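Local coordinates for conserved Protein MTH1675 (Methanothermobacter thermautotrophicus, PDB 1T57), which is of unknown function but binds flavin mononucleotide and magnesium, and carries a domain related to the alpha/beta domain of pyruvate kinase, at residues V79-A83 / G84-K88; F146-C149 / V150-I154. One frame throughout, in Å; residues are numbered along the deposited sequence.

How the contacts relate
Both contacts are local and border the same flavin, but they belong to different parts of the fold. Contact 1 is a loop, residues 79-88, running from the end of strand 75-79 towards helix 95-104; its first half is buried, its last residues are exposed, and its chemistry is aromatic. Contact 2 lies wholly on helix 144-158, nearer the centre of the chain and buried throughout, with an ion pair and aliphatic packing. Their centres are about 17 Å apart, yet V79 CG2 packs on I152 CG2, 3.4 Å away. Contact 1 meets the flavin's dimethylbenzene end and one face with H81; contact 2 meets the other face with V148 and the O4 carbonyl with K147.

Contact 1. Residues V79-A83 / G84-K88; sequences VTHHA and GFREK. With FMN (flavin mononucleotide), chain E.
H81, H82 and F85 gather into an aromatic cluster in which the phenyl ring meets both imidazoles. F85 CG is anti to its backbone N (chi1 -177°), which carries the ring back beside the two histidines. The H81 ring lies over one face of the phenyl group, with centroids 3.9 Å apart and planes inclined at 46°. H82 uses the phenyl edge instead: its CE1 sits near the phenyl plane, 3.7 Å from F85 CD1. In return F85 CB makes a CH-pi contact over the face of H82, 4.0 Å from the imidazole centroid. Beyond the cluster, the phenyl CE2 lies over the centre of the R86 guanidinium.

The backbone bond behind this grouping closes a type II beta turn from H82 to F85. F85 N donates to H82 O over 3.2 Å, bent to 146° at the hydrogen and reaching the oxygen from above its carbonyl plane. G84 occupies the third position with a positive phi, as is usual for glycine in this turn.

Towards the cofactor, H81 stands edge-on over one face of the flavin's benzenoid ring, its CD2 3.3 Å from FMN C8. The 8-methyl carbon of FMN, C8M, comes within 3.1 Å of V79 O. H81 ND1 is hydrogen-bonded to E92, which would help fix the rotation of the imidazole.

The H113 ring joins the same cluster and accepts a hydrogen bond from H82 N, while the second subunit meets the turn through N190 and forms a salt bridge to K88 through D194. The loop thus leaves strand 75-79 at the flavin's methyl end and passes along the subunit interface on its way to helix 95-104.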
loop_
_atom_site.group_PDB
_atom_site.type_symbol
_atom_site.label_atom_id
_atom_site.label_comp_id
_atom_site.label_asym_id
_atom_site.label_seq_id
_atom_site.Cartn_x
_atom_site.Cartn_y
_atom_site.Cartn_z
ATOM N N VAL A 79 -27.524 10.481 8.516
ATOM C CA VAL A 79 -26.216 11.038 8.219
ATOM C C VAL A 79 -26.283 11.595 6.802
ATOM O O VAL A 79 -26.791 10.957 5.885
ATOM C CB VAL A 79 -25.037 10.000 8.338
ATOM C CG1 VAL A 79 -25.423 8.857 9.256
ATOM C CG2 VAL A 79 -24.600 9.504 6.985
ATOM N N THR A 80 -25.814 12.819 6.641
ATOM C CA THR A 80 -25.796 13.446 5.335
ATOM C C THR A 80 -24.356 13.389 4.820
ATOM O O THR A 80 -23.484 12.780 5.462
ATOM C CB THR A 80 -26.266 14.909 5.440
ATOM O OG1 THR A 80 -25.857 15.627 4.278
ATOM C CG2 THR A 80 -25.681 15.564 6.677
ATOM N N HIS A 81 -24.111 13.997 3.658
ATOM C CA HIS A 81 -22.766 14.041 3.085
ATOM C C HIS A 81 -21.873 14.960 3.910
ATOM O O HIS A 81 -22.372 15.842 4.614
ATOM C CB HIS A 81 -22.828 14.568 1.661
ATOM C CG HIS A 81 -23.119 13.516 0.644
ATOM N ND1 HIS A 81 -23.411 13.814 -0.668
ATOM C CD2 HIS A 81 -23.155 12.168 0.742
ATOM C CE1 HIS A 81 -23.620 12.692 -1.334
ATOM N NE2 HIS A 81 -23.470 11.679 -0.503
ATOM N N HIS A 82 -20.558 14.765 3.825
ATOM C CA HIS A 82 -19.633 15.601 4.586
ATOM C C HIS A 82 -19.560 16.930 3.867
ATOM O O HIS A 82 -19.842 16.996 2.680
ATOM C CB HIS A 82 -18.235 14.980 4.652
ATOM C CG HIS A 82 -17.462 15.042 3.366
ATOM N ND1 HIS A 82 -17.477 14.022 2.437
ATOM C CD2 HIS A 82 -16.590 15.965 2.897
ATOM C CE1 HIS A 82 -16.639 14.311 1.453
ATOM N NE2 HIS A 82 -16.089 15.485 1.709
ATOM N N ALA A 83 -19.195 17.981 4.589
ATOM C CA ALA A 83 -19.081 19.304 4.006
ATOM C C ALA A 83 -17.927 19.239 3.027
ATOM O O ALA A 83 -16.873 18.688 3.343
ATOM C CB ALA A 83 -18.790 20.336 5.090
ATOM N N GLY A 84 -18.120 19.777 1.832
ATOM C CA GLY A 84 -17.049 19.741 0.863
ATOM C C GLY A 84 -17.193 18.602 -0.119
ATOM O O GLY A 84 -16.383 18.482 -1.037
ATOM N N PHE A 85 -18.221 17.775 0.056
ATOM C CA PHE A 85 -18.436 16.656 -0.851
ATOM C C PHE A 85 -18.666 17.158 -2.278
ATOM O O PHE A 85 -18.188 16.561 -3.241
ATOM C CB PHE A 85 -19.642 15.835 -0.435
ATOM C CG PHE A 85 -19.866 14.626 -1.299
ATOM C CD1 PHE A 85 -18.980 13.558 -1.248
ATOM C CD2 PHE A 85 -20.935 14.571 -2.188
ATOM C CE1 PHE A 85 -19.157 12.452 -2.054
ATOM C CE2 PHE A 85 -21.123 13.455 -3.011
ATOM C CZ PHE A 85 -20.232 12.398 -2.945
ATOM N N ARG A 86 -19.372 18.273 -2.416
ATOM C CA ARG A 86 -19.639 18.823 -3.740
ATOM C C ARG A 86 -18.897 20.142 -3.958
ATOM O O ARG A 86 -18.253 20.316 -4.985
ATOM C CB ARG A 86 -21.147 19.004 -3.914
ATOM C CG ARG A 86 -21.672 18.475 -5.236
ATOM C CD ARG A 86 -21.349 17.004 -5.474
ATOM N NE ARG A 86 -22.450 16.116 -5.119
ATOM C CZ ARG A 86 -22.669 14.941 -5.707
ATOM N NH1 ARG A 86 -21.862 14.526 -6.680
ATOM N NH2 ARG A 86 -23.684 14.172 -5.312
ATOM N N GLU A 87 -18.974 21.060 -2.994
ATOM C CA GLU A 87 -18.283 22.341 -3.106
ATOM C C GLU A 87 -17.513 22.696 -1.824
ATOM O O GLU A 87 -18.025 22.536 -0.720
ATOM C CB GLU A 87 -19.280 23.453 -3.427
ATOM C CG GLU A 87 -20.114 23.185 -4.659
ATOM C CD GLU A 87 -20.776 24.439 -5.173
ATOM O OE1 GLU A 87 -21.485 25.092 -4.380
ATOM O OE2 GLU A 87 -20.583 24.769 -6.365
ATOM N N LYS A 88 -16.282 23.186 -1.977
ATOM C CA LYS A 88 -15.458 23.577 -0.830
ATOM C C LYS A 88 -16.205 24.384 0.227
ATOM O O LYS A 88 -16.883 25.361 -0.086
ATOM C CB LYS A 88 -14.244 24.381 -1.294
ATOM C CG LYS A 88 -12.936 23.575 -1.277
ATOM C CD LYS A 88 -11.713 24.443 -1.591
ATOM C CE LYS A 88 -10.396 23.661 -1.441
ATOM N NZ LYS A 88 -9.193 24.509 -1.703
HETATM N N1 FMN E . -25.100 7.016 -2.809
HETATM C C2 FMN E . -24.464 6.215 -3.751
HETATM O O2 FMN E . -25.073 5.797 -4.717
HETATM N N3 FMN E . -23.199 5.721 -3.583
HETATM C C4 FMN E . -22.423 6.170 -2.545
HETATM O O4 FMN E . -21.329 5.630 -2.338
HETATM C C4A FMN E . -23.042 6.952 -1.567
HETATM N N5 FMN E . -22.318 7.381 -0.478
HETATM C C5A FMN E . -23.003 7.898 0.597
HETATM C C6 FMN E . -22.257 8.306 1.689
HETATM C C7 FMN E . -22.850 8.944 2.743
HETATM C C7M FMN E . -21.945 9.406 3.839
HETATM C C8 FMN E . -24.057 9.597 2.520
HETATM C C8M FMN E . -24.701 10.432 3.613
HETATM C C9 FMN E . -24.812 9.227 1.409
HETATM C C9A FMN E . -24.339 8.295 0.479
HETATM N N10 FMN E . -24.997 8.113 -0.745
HETATM C C10 FMN E . -24.401 7.304 -1.680
HETATM C "C1'" FMN E . -26.428 8.545 -0.977
HETATM C "C2'" FMN E . -27.349 7.628 -0.221
HETATM O "O2'" FMN E . -27.030 6.278 -0.580
HETATM C "C3'" FMN E . -28.793 7.878 -0.596
HETATM O "O3'" FMN E . -28.974 7.768 -1.975
HETATM C "C4'" FMN E . -29.582 9.035 0.040
HETATM O "O4'" FMN E . -30.912 8.777 -0.344
HETATM C "C5'" FMN E . -29.512 10.485 -0.387
HETATM O "O5'" FMN E . -30.586 11.050 0.330
HETATM P P FMN E . -31.801 11.957 -0.206
HETATM O O1P FMN E . -32.430 12.567 0.999
HETATM O O2P FMN E . -32.855 11.153 -0.992
HETATM O O3P FMN E . -31.171 13.040 -1.092
#

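Contact 2. Residues F146-C149 / V150-I154; sequences FKVC and VEIAI. With FMN (flavin mononucleotide), chain E.
K147 and E151, one helical turn apart, lie side by side and point the same way, joined by a salt bridge of 2.8 Å between K147 NZ and E151 OE2. The lysine chain is bent at chi2 (91°) and chi4, which turns its amino group back towards the carboxylate. With CG anti to the backbone N (chi1 -174°) and the chain extended beyond it, E151 carries its carboxylate out to NZ. NZ approaches OE2 from above the carboxylate plane and also donates to FMN O4 at 3.0 Å, so one amino group bridges protein and flavin. The other carboxylate oxygen, E151 OE1, accepts a hydrogen bond from L115 N.

The spacing is the i to i+4 pattern of an alpha-helix, repeated in the backbone bonds E151 N to K147 O (3.2 Å, 161°) and A153 N to C149 O. Helix 144-158 lies against the central sheet: V148 and I152 pack on strand 54-58, while C149 and A153 meet strand 180-185. V148 CG1 lies against a face of the isoalloxazine, 3.7 Å from FMN C4A, and also touches the ribityl oxygen FMN O2'. V150 CG1 rests 3.5 Å from F146 O, on the side facing L139.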
loop_
_atom_site.group_PDB
_atom_site.type_symbol
_atom_site.label_atom_id
_atom_site.label_comp_id
_atom_site.label_asym_id
_atom_site.label_seq_id
_atom_site.Cartn_x
_atom_site.Cartn_y
_atom_site.Cartn_z
ATOM N N PHE A 146 -25.513 -1.050 -0.483
ATOM C CA PHE A 146 -24.927 -2.070 0.376
ATOM C C PHE A 146 -23.670 -1.474 0.993
ATOM O O PHE A 146 -23.335 -1.710 2.160
ATOM C CB PHE A 146 -24.583 -3.324 -0.436
ATOM C CG PHE A 146 -24.328 -4.557 0.398
ATOM C CD1 PHE A 146 -25.346 -5.459 0.645
ATOM C CD2 PHE A 146 -23.060 -4.841 0.880
ATOM C CE1 PHE A 146 -25.117 -6.627 1.361
ATOM C CE2 PHE A 146 -22.816 -6.006 1.600
ATOM C CZ PHE A 146 -23.853 -6.906 1.835
ATOM N N LYS A 147 -22.976 -0.664 0.213
ATOM C CA LYS A 147 -21.750 -0.070 0.702
ATOM C C LYS A 147 -22.052 1.070 1.640
ATOM O O LYS A 147 -21.367 1.216 2.624
ATOM C CB LYS A 147 -20.849 0.371 -0.477
ATOM C CG LYS A 147 -20.631 1.876 -0.685
ATOM C CD LYS A 147 -19.418 2.379 0.053
ATOM C CE LYS A 147 -18.827 3.646 -0.602
ATOM N NZ LYS A 147 -19.340 4.979 -0.150
ATOM N N VAL A 148 -23.104 1.853 1.387
ATOM C CA VAL A 148 -23.345 2.972 2.300
ATOM C C VAL A 148 -23.842 2.463 3.614
ATOM O O VAL A 148 -23.554 3.046 4.658
ATOM C CB VAL A 148 -24.320 4.081 1.729
ATOM C CG1 VAL A 148 -24.382 4.015 0.232
ATOM C CG2 VAL A 148 -25.658 4.012 2.370
ATOM N N CYS A 149 -24.550 1.344 3.548
ATOM C CA CYS A 149 -25.090 0.708 4.731
ATOM C C CYS A 149 -24.042 0.406 5.784
ATOM O O CYS A 149 -24.259 0.778 6.934
ATOM C CB CYS A 149 -25.860 -0.570 4.361
ATOM S SG CYS A 149 -27.631 -0.280 4.066
ATOM N N VAL A 150 -22.919 -0.244 5.438
ATOM C CA VAL A 150 -21.930 -0.487 6.486
ATOM C C VAL A 150 -21.231 0.831 6.794
ATOM O O VAL A 150 -20.972 1.155 7.959
ATOM C CB VAL A 150 -20.852 -1.610 6.118
ATOM C CG1 VAL A 150 -21.269 -2.363 4.917
ATOM C CG2 VAL A 150 -19.487 -1.029 5.941
ATOM N N GLU A 151 -20.958 1.609 5.750
ATOM C CA GLU A 151 -20.277 2.885 5.922
ATOM C C GLU A 151 -20.955 3.804 6.935
ATOM O O GLU A 151 -20.319 4.335 7.846
ATOM C CB GLU A 151 -20.164 3.610 4.583
ATOM C CG GLU A 151 -19.330 4.886 4.690
ATOM C CD GLU A 151 -19.023 5.547 3.352
ATOM O OE1 GLU A 151 -17.863 5.983 3.168
ATOM O OE2 GLU A 151 -19.922 5.653 2.490
ATOM N N ILE A 152 -22.249 4.026 6.762
ATOM C CA ILE A 152 -22.928 4.894 7.706
ATOM C C ILE A 152 -23.012 4.171 9.063
ATOM O O ILE A 152 -23.087 4.811 10.115
ATOM C CB ILE A 152 -24.359 5.341 7.181
ATOM C CG1 ILE A 152 -25.198 4.150 6.719
ATOM C CG2 ILE A 152 -24.233 6.237 5.956
ATOM C CD1 ILE A 152 -26.673 4.478 6.514
ATOM N N ALA A 153 -22.960 2.843 9.057
ATOM C CA ALA A 153 -23.036 2.129 10.334
ATOM C C ALA A 153 -21.800 2.468 11.160
ATOM O O ALA A 153 -21.905 2.771 12.335
ATOM C CB ALA A 153 -23.170 0.576 10.116
ATOM N N ILE A 154 -20.640 2.447 10.509
ATOM C CA ILE A 154 -19.367 2.782 11.131
ATOM C C ILE A 154 -19.364 4.243 11.614
ATOM O O ILE A 154 -19.041 4.537 12.752
ATOM C CB ILE A 154 -18.199 2.550 10.121
ATOM C CG1 ILE A 154 -17.981 1.059 9.890
ATOM C CG2 ILE A 154 -16.958 3.163 10.626
ATOM C CD1 ILE A 154 -17.188 0.725 8.638
HETATM N N1 FMN E . -25.100 7.016 -2.809
HETATM C C2 FMN E . -24.464 6.215 -3.751
HETATM O O2 FMN E . -25.073 5.797 -4.717
HETATM N N3 FMN E . -23.199 5.721 -3.583
HETATM C C4 FMN E . -22.423 6.170 -2.545
HETATM O O4 FMN E . -21.329 5.630 -2.338
HETATM C C4A FMN E . -23.042 6.952 -1.567
HETATM N N5 FMN E . -22.318 7.381 -0.478
HETATM C C5A FMN E . -23.003 7.898 0.597
HETATM C C6 FMN E . -22.257 8.306 1.689
HETATM C C7 FMN E . -22.850 8.944 2.743
HETATM C C7M FMN E . -21.945 9.406 3.839
HETATM C C8 FMN E . -24.057 9.597 2.520
HETATM C C8M FMN E . -24.701 10.432 3.613
HETATM C C9 FMN E . -24.812 9.227 1.409
HETATM C C9A FMN E . -24.339 8.295 0.479
HETATM N N10 FMN E . -24.997 8.113 -0.745
HETATM C C10 FMN E . -24.401 7.304 -1.680
HETATM C "C1'" FMN E . -26.428 8.545 -0.977
HETATM C "C2'" FMN E . -27.349 7.628 -0.221
HETATM O "O2'" FMN E . -27.030 6.278 -0.580
HETATM C "C3'" FMN E . -28.793 7.878 -0.596
HETATM O "O3'" FMN E . -28.974 7.768 -1.975
HETATM C "C4'" FMN E . -29.582 9.035 0.040
HETATM O "O4'" FMN E . -30.912 8.777 -0.344
HETATM C "C5'" FMN E . -29.512 10.485 -0.387
HETATM O "O5'" FMN E . -30.586 11.050 0.330
HETATM P P FMN E . -31.801 11.957 -0.206
HETATM O O1P FMN E . -32.430 12.567 0.999
HETATM O O2P FMN E . -32.855 11.153 -0.992
HETATM O O3P FMN E . -31.171 13.040 -1.092
#